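Local atomic coordinates of alpha-rhamnosidase (Dictyoglomus thermophilum, PDB entry 6I60), a protein that probably hydrolyses terminal, non-reducing alpha-L-rhamnose residues from alpha-L-rhamnosides, as a glycoside hydrolase. Residues K65-Y69 with L94-I100; N28-P32 with V117-D121; P842-K846 with L864-K868. One frame throughout, in Å; residues are numbered along the deposited sequence.

Contact 1 of 3, residues K65-Y69 with L94-I100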
loop_
_atom_site.group_PDB
_atom_site.type_symbol
_atom_site.label_atom_id
_atom_site.label_comp_id
_atom_site.label_asym_id
_atom_site.label_seq_id
_atom_site.Cartn_x
_atom_site.Cartn_y
_atom_site.Cartn_z
ATOM N N LYS A 65 26.770 16.004 -4.111
ATOM C CA LYS A 65 25.914 15.781 -2.955
ATOM C C LYS A 65 25.503 17.131 -2.384
ATOM O O LYS A 65 26.306 18.066 -2.355
ATOM C CB LYS A 65 26.629 14.922 -1.901
ATOM C CG LYS A 65 26.520 15.425 -0.472
ATOM C CD LYS A 65 27.030 14.383 0.516
ATOM C CE LYS A 65 27.561 15.031 1.785
ATOM N NZ LYS A 65 28.000 14.018 2.786
ATOM N N GLN A 66 24.248 17.230 -1.951
ATOM C CA GLN A 66 23.737 18.485 -1.412
ATOM C C GLN A 66 24.401 18.806 -0.079
ATOM O O GLN A 66 24.496 17.948 0.804
ATOM C CB GLN A 66 22.221 18.413 -1.235
ATOM C CG GLN A 66 21.630 19.587 -0.463
ATOM C CD GLN A 66 20.152 19.412 -0.168
ATOM O OE1 GLN A 66 19.327 19.376 -1.078
ATOM N NE2 GLN A 66 19.812 19.305 1.110
ATOM N N THR A 67 24.858 20.052 0.068
ATOM C CA THR A 67 25.433 20.523 1.319
ATOM C C THR A 67 24.584 21.569 2.025
ATOM O O THR A 67 24.766 21.774 3.229
ATOM C CB THR A 67 26.832 21.109 1.081
ATOM O OG1 THR A 67 26.743 22.200 0.157
ATOM C CG2 THR A 67 27.761 20.045 0.521
ATOM N N ALA A 68 23.669 22.228 1.318
ATOM C CA ALA A 68 22.812 23.233 1.928
ATOM C C ALA A 68 21.562 23.401 1.078
ATOM O O ALA A 68 21.580 23.154 -0.130
ATOM C CB ALA A 68 23.537 24.575 2.082
ATOM N N TYR A 69 20.477 23.823 1.725
ATOM C CA TYR A 69 19.222 24.090 1.038
ATOM C C TYR A 69 18.568 25.327 1.640
ATOM O O TYR A 69 18.916 25.770 2.736
ATOM C CB TYR A 69 18.260 22.891 1.115
ATOM C CG TYR A 69 17.663 22.664 2.489
ATOM C CD1 TYR A 69 16.473 23.277 2.867
ATOM C CD2 TYR A 69 18.292 21.837 3.409
ATOM C CE1 TYR A 69 15.931 23.076 4.120
ATOM C CE2 TYR A 69 17.756 21.626 4.664
ATOM C CZ TYR A 69 16.577 22.250 5.015
ATOM O OH TYR A 69 16.044 22.043 6.267
ATOM N N LEU A 94 22.426 24.543 6.471
ATOM C CA LEU A 94 23.542 23.627 6.242
ATOM C C LEU A 94 23.107 22.222 6.641
ATOM O O LEU A 94 23.299 21.780 7.776
ATOM C CB LEU A 94 24.773 24.074 7.021
ATOM C CG LEU A 94 25.213 25.527 6.831
ATOM C CD1 LEU A 94 26.559 25.765 7.494
ATOM C CD2 LEU A 94 25.266 25.895 5.355
ATOM N N SER A 95 22.508 21.510 5.688
ATOM C CA SER A 95 22.052 20.147 5.916
ATOM C C SER A 95 21.956 19.439 4.572
ATOM O O SER A 95 21.556 20.044 3.574
ATOM C CB SER A 95 20.695 20.119 6.633
ATOM O OG SER A 95 19.926 18.988 6.251
ATOM N N SER A 96 22.329 18.163 4.557
ATOM C CA SER A 96 22.254 17.348 3.354
ATOM C C SER A 96 20.881 16.721 3.151
ATOM O O SER A 96 20.664 16.057 2.132
ATOM C CB SER A 96 23.321 16.250 3.394
ATOM O OG SER A 96 23.017 15.279 4.382
ATOM N N GLU A 97 19.953 16.920 4.084
ATOM C CA GLU A 97 18.642 16.295 3.985
ATOM C C GLU A 97 17.787 16.986 2.929
ATOM O O GLU A 97 17.857 18.205 2.747
ATOM C CB GLU A 97 17.937 16.333 5.341
ATOM C CG GLU A 97 18.432 15.286 6.326
ATOM C CD GLU A 97 18.357 13.874 5.769
ATOM O OE1 GLU A 97 19.286 13.079 6.029
ATOM O OE2 GLU A 97 17.367 13.556 5.074
ATOM N N GLN A 98 16.976 16.192 2.225
ATOM C CA GLN A 98 16.030 16.710 1.240
ATOM C C GLN A 98 14.589 16.369 1.603
ATOM O O GLN A 98 13.701 16.440 0.748
ATOM C CB GLN A 98 16.363 16.188 -0.161
ATOM C CG GLN A 98 16.383 14.676 -0.283
ATOM C CD GLN A 98 17.279 14.202 -1.411
ATOM O OE1 GLN A 98 18.240 13.466 -1.188
ATOM N NE2 GLN A 98 16.971 14.626 -2.632
ATOM N N VAL A 99 14.344 15.993 2.856
ATOM C CA VAL A 99 13.004 15.745 3.379
ATOM C C VAL A 99 12.885 16.547 4.669
ATOM O O VAL A 99 13.482 16.181 5.690
ATOM C CB VAL A 99 12.737 14.254 3.627
ATOM C CG1 VAL A 99 11.413 14.063 4.343
ATOM C CG2 VAL A 99 12.747 13.486 2.317
ATOM N N ILE A 100 12.129 17.642 4.625
ATOM C CA ILE A 100 12.088 18.605 5.718
ATOM C C ILE A 100 10.675 18.696 6.275
ATOM O O ILE A 100 9.685 18.506 5.560
ATOM C CB ILE A 100 12.580 20.000 5.269
ATOM C CG1 ILE A 100 13.720 19.872 4.260
ATOM C CG2 ILE A 100 13.027 20.821 6.469
ATOM C CD1 ILE A 100 14.984 19.266 4.832
#

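Contact 2 of 3, residues N28-P32 with V117-D121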
loop_
_atom_site.group_PDB
_atom_site.type_symbol
_atom_site.label_atom_id
_atom_site.label_comp_id
_atom_site.label_asym_id
_atom_site.label_seq_id
_atom_site.Cartn_x
_atom_site.Cartn_y
_atom_site.Cartn_z
ATOM N N ASN A 28 26.334 24.925 -10.885
ATOM C CA ASN A 28 25.136 24.238 -10.403
ATOM C C ASN A 28 23.937 24.796 -11.164
ATOM O O ASN A 28 23.172 25.628 -10.673
ATOM C CB ASN A 28 24.993 24.419 -8.898
ATOM C CG ASN A 28 23.964 23.497 -8.295
ATOM O OD1 ASN A 28 23.280 22.761 -9.006
ATOM N ND2 ASN A 28 23.847 23.528 -6.973
ATOM N N ILE A 29 23.780 24.318 -12.402
ATOM C CA ILE A 29 22.816 24.902 -13.331
ATOM C C ILE A 29 21.404 24.357 -13.166
ATOM O O ILE A 29 20.463 24.936 -13.729
ATOM C CB ILE A 29 23.273 24.689 -14.788
ATOM C CG1 ILE A 29 22.909 23.280 -15.260
ATOM C CG2 ILE A 29 24.771 24.925 -14.919
ATOM C CD1 ILE A 29 23.048 23.083 -16.751
ATOM N N TYR A 30 21.219 23.276 -12.416
ATOM C CA TYR A 30 19.922 22.622 -12.293
ATOM C C TYR A 30 19.322 22.916 -10.923
ATOM O O TYR A 30 19.946 22.637 -9.893
ATOM C CB TYR A 30 20.048 21.115 -12.505
ATOM C CG TYR A 30 20.366 20.724 -13.927
ATOM C CD1 TYR A 30 19.545 21.120 -14.975
ATOM C CD2 TYR A 30 21.487 19.962 -14.224
ATOM C CE1 TYR A 30 19.832 20.766 -16.278
ATOM C CE2 TYR A 30 21.781 19.602 -15.523
ATOM C CZ TYR A 30 20.951 20.007 -16.547
ATOM O OH TYR A 30 21.242 19.650 -17.843
ATOM N N SER A 31 18.116 23.473 -10.918
ATOM C CA SER A 31 17.359 23.662 -9.694
ATOM C C SER A 31 16.715 22.346 -9.267
ATOM O O SER A 31 16.577 21.422 -10.073
ATOM C CB SER A 31 16.294 24.736 -9.900
ATOM O OG SER A 31 15.120 24.189 -10.475
ATOM N N PRO A 32 16.330 22.225 -7.996
ATOM C CA PRO A 32 15.632 21.009 -7.557
ATOM C C PRO A 32 14.350 20.791 -8.348
ATOM O O PRO A 32 13.655 21.740 -8.717
ATOM C CB PRO A 32 15.344 21.280 -6.078
ATOM C CG PRO A 32 16.386 22.259 -5.668
ATOM C CD PRO A 32 16.632 23.124 -6.868
ATOM N N VAL A 117 12.658 26.233 -3.868
ATOM C CA VAL A 117 13.790 25.769 -3.071
ATOM C C VAL A 117 15.055 25.845 -3.915
ATOM O O VAL A 117 15.030 25.606 -5.126
ATOM C CB VAL A 117 13.540 24.342 -2.521
ATOM C CG1 VAL A 117 13.534 23.318 -3.638
ATOM C CG2 VAL A 117 14.577 23.980 -1.468
ATOM N N ARG A 118 16.158 26.206 -3.265
ATOM C CA ARG A 118 17.495 26.149 -3.835
ATOM C C ARG A 118 18.329 25.137 -3.064
ATOM O O ARG A 118 18.011 24.774 -1.928
ATOM C CB ARG A 118 18.188 27.516 -3.795
ATOM C CG ARG A 118 17.471 28.617 -4.550
ATOM C CD ARG A 118 18.289 29.903 -4.561
ATOM N NE ARG A 118 18.747 30.288 -3.227
ATOM C CZ ARG A 118 18.880 31.545 -2.815
ATOM N NH1 ARG A 118 18.595 32.547 -3.635
ATOM N NH2 ARG A 118 19.308 31.802 -1.587
ATOM N N TRP A 119 19.414 24.690 -3.689
ATOM C CA TRP A 119 20.314 23.739 -3.055
ATOM C C TRP A 119 21.751 24.099 -3.397
ATOM O O TRP A 119 22.037 24.648 -4.463
ATOM C CB TRP A 119 20.006 22.295 -3.480
ATOM C CG TRP A 119 20.465 21.952 -4.866
ATOM C CD1 TRP A 119 19.973 22.448 -6.038
ATOM C CD2 TRP A 119 21.503 21.030 -5.224
ATOM N NE1 TRP A 119 20.642 21.894 -7.105
ATOM C CE2 TRP A 119 21.584 21.020 -6.632
ATOM C CE3 TRP A 119 22.370 20.211 -4.493
ATOM C CZ2 TRP A 119 22.499 20.225 -7.321
ATOM C CZ3 TRP A 119 23.278 19.424 -5.179
ATOM C CH2 TRP A 119 23.335 19.436 -6.579
ATOM N N TRP A 120 22.650 23.795 -2.469
ATOM C CA TRP A 120 24.077 24.013 -2.646
ATOM C C TRP A 120 24.756 22.666 -2.847
ATOM O O TRP A 120 24.540 21.734 -2.064
ATOM C CB TRP A 120 24.675 24.744 -1.442
ATOM C CG TRP A 120 24.403 26.221 -1.431
ATOM C CD1 TRP A 120 25.277 27.217 -1.759
ATOM C CD2 TRP A 120 23.176 26.869 -1.072
ATOM N NE1 TRP A 120 24.671 28.443 -1.628
ATOM C CE2 TRP A 120 23.381 28.258 -1.207
ATOM C CE3 TRP A 120 21.923 26.411 -0.649
ATOM C CZ2 TRP A 120 22.381 29.191 -0.934
ATOM C CZ3 TRP A 120 20.932 27.341 -0.378
ATOM C CH2 TRP A 120 21.168 28.714 -0.523
ATOM N N ASP A 121 25.567 22.564 -3.895
ATOM C CA ASP A 121 26.202 21.301 -4.245
ATOM C C ASP A 121 27.428 21.075 -3.360
ATOM O O ASP A 121 27.627 21.746 -2.344
ATOM C CB ASP A 121 26.544 21.283 -5.731
ATOM C CG ASP A 121 27.586 22.313 -6.104
ATOM O OD1 ASP A 121 27.880 23.195 -5.269
ATOM O OD2 ASP A 121 28.112 22.242 -7.233
#

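Contact 3 of 3, residues P842-K846 with L864-K868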
loop_
_atom_site.group_PDB
_atom_site.type_symbol
_atom_site.label_atom_id
_atom_site.label_comp_id
_atom_site.label_asym_id
_atom_site.label_seq_id
_atom_site.Cartn_x
_atom_site.Cartn_y
_atom_site.Cartn_z
ATOM N N PRO A 842 19.894 4.742 5.602
ATOM C CA PRO A 842 18.487 5.128 5.434
ATOM C C PRO A 842 18.312 6.266 4.437
ATOM O O PRO A 842 19.194 7.110 4.258
ATOM C CB PRO A 842 18.067 5.549 6.846
ATOM C CG PRO A 842 18.980 4.792 7.745
ATOM C CD PRO A 842 20.292 4.701 7.020
ATOM N N GLY A 843 17.156 6.274 3.777
ATOM C CA GLY A 843 16.904 7.248 2.736
ATOM C C GLY A 843 17.715 7.043 1.480
ATOM O O GLY A 843 17.828 7.968 0.671
ATOM N N TRP A 844 18.281 5.848 1.291
ATOM C CA TRP A 844 19.168 5.549 0.167
ATOM C C TRP A 844 20.371 6.488 0.135
ATOM O O TRP A 844 20.904 6.793 -0.934
ATOM C CB TRP A 844 18.419 5.592 -1.171
ATOM C CG TRP A 844 17.334 4.564 -1.299
ATOM C CD1 TRP A 844 15.997 4.751 -1.091
ATOM C CD2 TRP A 844 17.491 3.188 -1.670
ATOM N NE1 TRP A 844 15.313 3.579 -1.307
ATOM C CE2 TRP A 844 16.208 2.603 -1.663
ATOM C CE3 TRP A 844 18.592 2.393 -2.004
ATOM C CZ2 TRP A 844 15.997 1.262 -1.979
ATOM C CZ3 TRP A 844 18.380 1.061 -2.315
ATOM C CH2 TRP A 844 17.092 0.509 -2.302
ATOM N N ASN A 845 20.803 6.958 1.309
ATOM C CA ASN A 845 21.996 7.795 1.372
ATOM C C ASN A 845 23.226 7.037 0.894
ATOM O O ASN A 845 24.131 7.629 0.295
ATOM C CB ASN A 845 22.203 8.312 2.796
ATOM C CG ASN A 845 21.685 9.727 2.983
ATOM O OD1 ASN A 845 22.380 10.700 2.692
ATOM N ND2 ASN A 845 20.454 9.848 3.471
ATOM N N LYS A 846 23.272 5.731 1.145
ATOM C CA LYS A 846 24.282 4.847 0.582
ATOM C C LYS A 846 23.570 3.657 -0.039
ATOM O O LYS A 846 22.647 3.099 0.562
ATOM C CB LYS A 846 25.282 4.383 1.645
ATOM C CG LYS A 846 26.296 3.364 1.149
ATOM C CD LYS A 846 27.517 3.316 2.053
ATOM C CE LYS A 846 28.808 3.404 1.252
ATOM N NZ LYS A 846 29.988 3.636 2.132
ATOM N N LEU A 864 14.893 1.468 -9.731
ATOM C CA LEU A 864 14.007 2.031 -8.725
ATOM C C LEU A 864 13.996 3.550 -8.816
ATOM O O LEU A 864 15.008 4.178 -9.141
ATOM C CB LEU A 864 14.428 1.612 -7.308
ATOM C CG LEU A 864 14.910 0.175 -7.103
ATOM C CD1 LEU A 864 15.811 0.077 -5.881
ATOM C CD2 LEU A 864 13.726 -0.763 -6.971
ATOM N N ASN A 865 12.838 4.135 -8.525
ATOM C CA ASN A 865 12.686 5.582 -8.393
ATOM C C ASN A 865 12.478 5.870 -6.909
ATOM O O ASN A 865 11.358 5.783 -6.402
ATOM C CB ASN A 865 11.526 6.099 -9.238
ATOM C CG ASN A 865 11.303 7.591 -9.075
ATOM O OD1 ASN A 865 12.155 8.403 -9.441
ATOM N ND2 ASN A 865 10.153 7.960 -8.522
ATOM N N THR A 866 13.562 6.205 -6.218
ATOM C CA THR A 866 13.538 6.372 -4.774
ATOM C C THR A 866 13.283 7.835 -4.414
ATOM O O THR A 866 12.934 8.660 -5.262
ATOM C CB THR A 866 14.844 5.873 -4.165
ATOM O OG1 THR A 866 15.892 6.805 -4.465
ATOM C CG2 THR A 866 15.205 4.504 -4.729
ATOM N N ILE A 867 13.460 8.167 -3.131
ATOM C CA ILE A 867 13.278 9.540 -2.675
ATOM C C ILE A 867 14.415 10.440 -3.140
ATOM O O ILE A 867 14.267 11.668 -3.154
ATOM C CB ILE A 867 13.130 9.568 -1.141
ATOM C CG1 ILE A 867 12.104 10.622 -0.719
ATOM C CG2 ILE A 867 14.477 9.806 -0.460
ATOM C CD1 ILE A 867 10.697 10.319 -1.193
ATOM N N LYS A 868 15.548 9.861 -3.534
ATOM C CA LYS A 868 16.689 10.626 -4.014
ATOM C C LYS A 868 16.796 10.645 -5.532
ATOM O O LYS A 868 17.662 11.346 -6.065
ATOM C CB LYS A 868 17.989 10.070 -3.418
ATOM C CG LYS A 868 18.081 10.184 -1.903
ATOM C CD LYS A 868 19.508 9.984 -1.423
ATOM C CE LYS A 868 19.691 10.461 0.013
ATOM N NZ LYS A 868 19.133 11.822 0.227
#

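Contact 1 of 3, residues K65-Y69 with L94-I100
Q66 reaches S95 and E97 because its CG stands anti to the backbone N (chi1 170°) and the chain stays extended beyond it, while the ring of Y69, with CG between its own backbone N and carbonyl carbon (chi1 72°), is brought round to I100. The carboxamide of Q66 then serves two backbone carbonyls with one nitrogen. Q66 NE2 donates to S95 O at 3.1 Å, an acceptor lying in the amide plane, and to E97 O at 2.8 Å, where it sits above the carbonyl plane and the bond is more bent. A glutamine suits this place, since its oxygen, OE1, can at the same time accept from the indole NE1 of W55. The curve of 94-100 is also held from within, by an ST turn in which S95 OG accepts from E97 N at 3.0 Å.

Beside this polar grip, the Y69 ring has S95 O at its edge, and its outer end meets I100 coming from the opposite direction; I100 CD1 lies 3.4 Å from Y69 CZ. Further along, A68 CB packs on L94 CD2. T67 and A68 form a classic beta bulge facing W120, in the N-terminal immunoglobulin-like domain. Both NE2 hydrogens of buried Q66 thus have acceptors, and with OE1 bonded as well the amide is likely to be fixed against flipping.

Contact 2 of 3, residues N28-P32 with V117-D121
The 28-32 segment, an irregular run without helix or strand, passes the end of strand 112-120 with its end-to-end direction 141° from that of 117-121, and it meets the strand chiefly through the indole of W119. W119 NE1 donates to the backbone carbonyl of Y30, with Y30 O 3.0 Å away in the ring plane and the bond almost straight (173°). Tryptophan suits the place because it joins a wide apolar surface to one N-H that can hold a chain lacking strand pairing. The amide of N28 stands nearly upright on one face of the indole, the planes 86° apart, with N28 ND2 3.4 Å above the W119 ring and offset toward its rim. That nitrogen is hydrogen-bonded to Q125 O, so the amide is held over the ring by a partner beyond it.

P32 packs toward the start of the segment 117-121: P32 CD lies 3.5 Å from W119 CD1, and P32 CG is 3.7 Å from V117 CG1. A proline offers compact ring carbons here and needs no N-H partner of its own. One indole therefore ties the irregular 28-32 run to strand 112-120, its buried N-H satisfied by Y30 O and its carbon surface packed by the asparagine amide and the proline ring.

Contact 3 of 3, residues P842-K846 with L864-K868
W844 and T866 cross at about a right angle in the C-terminal beta domain, where the turn between strands 837-841 and 846-849 packs on the end of strand 859-866. The contact is a CH-pi one: T866 CG2 stands over one face of the W844 indole, 3.6 Å from the centroid of the five-membered ring and 14° off its normal. L864, two residues back on the strand, reaches the far end of the indole, L864 CD1 lying 3.8 Å from W844 CH2. With CG anti to the carbonyl carbon (chi1 -63°), the W844 indole is carried toward the strand, and its length lets it meet both residues. Without the indole, as with an alanine here, the T866 methyl is likely to lose its aromatic face and a gap to open beside L864.

Threonine suits its place twice over, since T866 OG1 accepts from K868 N in an ST turn at the head of the hairpin to strand 869-877. K868 then lays its aliphatic carbons along the backbone of the 842-846 turn, with K868 CE 3.2 Å from G843 O, and bends at its last torsion to bring NZ toward Q98 OE1, a probable hydrogen bond whose length is doubtful. G843, at positive phi, keeps the turn slim beside that chain. The turn is braced internally by N845 ND2, which donates to P842 O at 3.1 Å, in the carbonyl plane.

Overall arrangement
Contacts 1 and 2 belong to one region of the chain, with contact 1 nested inside the loop that contact 2 closes; contact 3 follows far later, in the C-terminal domain. The centres of contacts 1 and 2 lie about 11 Å apart, and they join through neighbouring strands 68-74 and 112-120 of one sheet, where A68 O probably accepts from W120 N. Contact 3 is centred about 14 Å from the centre of contact 1 and 18 Å from that of contact 2, which it does not touch. Contacts 1 and 3 meet through Q98 and K868, with V99 packed near I867, and N891 bonds to Q98 as well. The N-terminal immunoglobulin-like domain thus rests against the C-terminal beta domain, although the two are hundreds of residues apart in sequence.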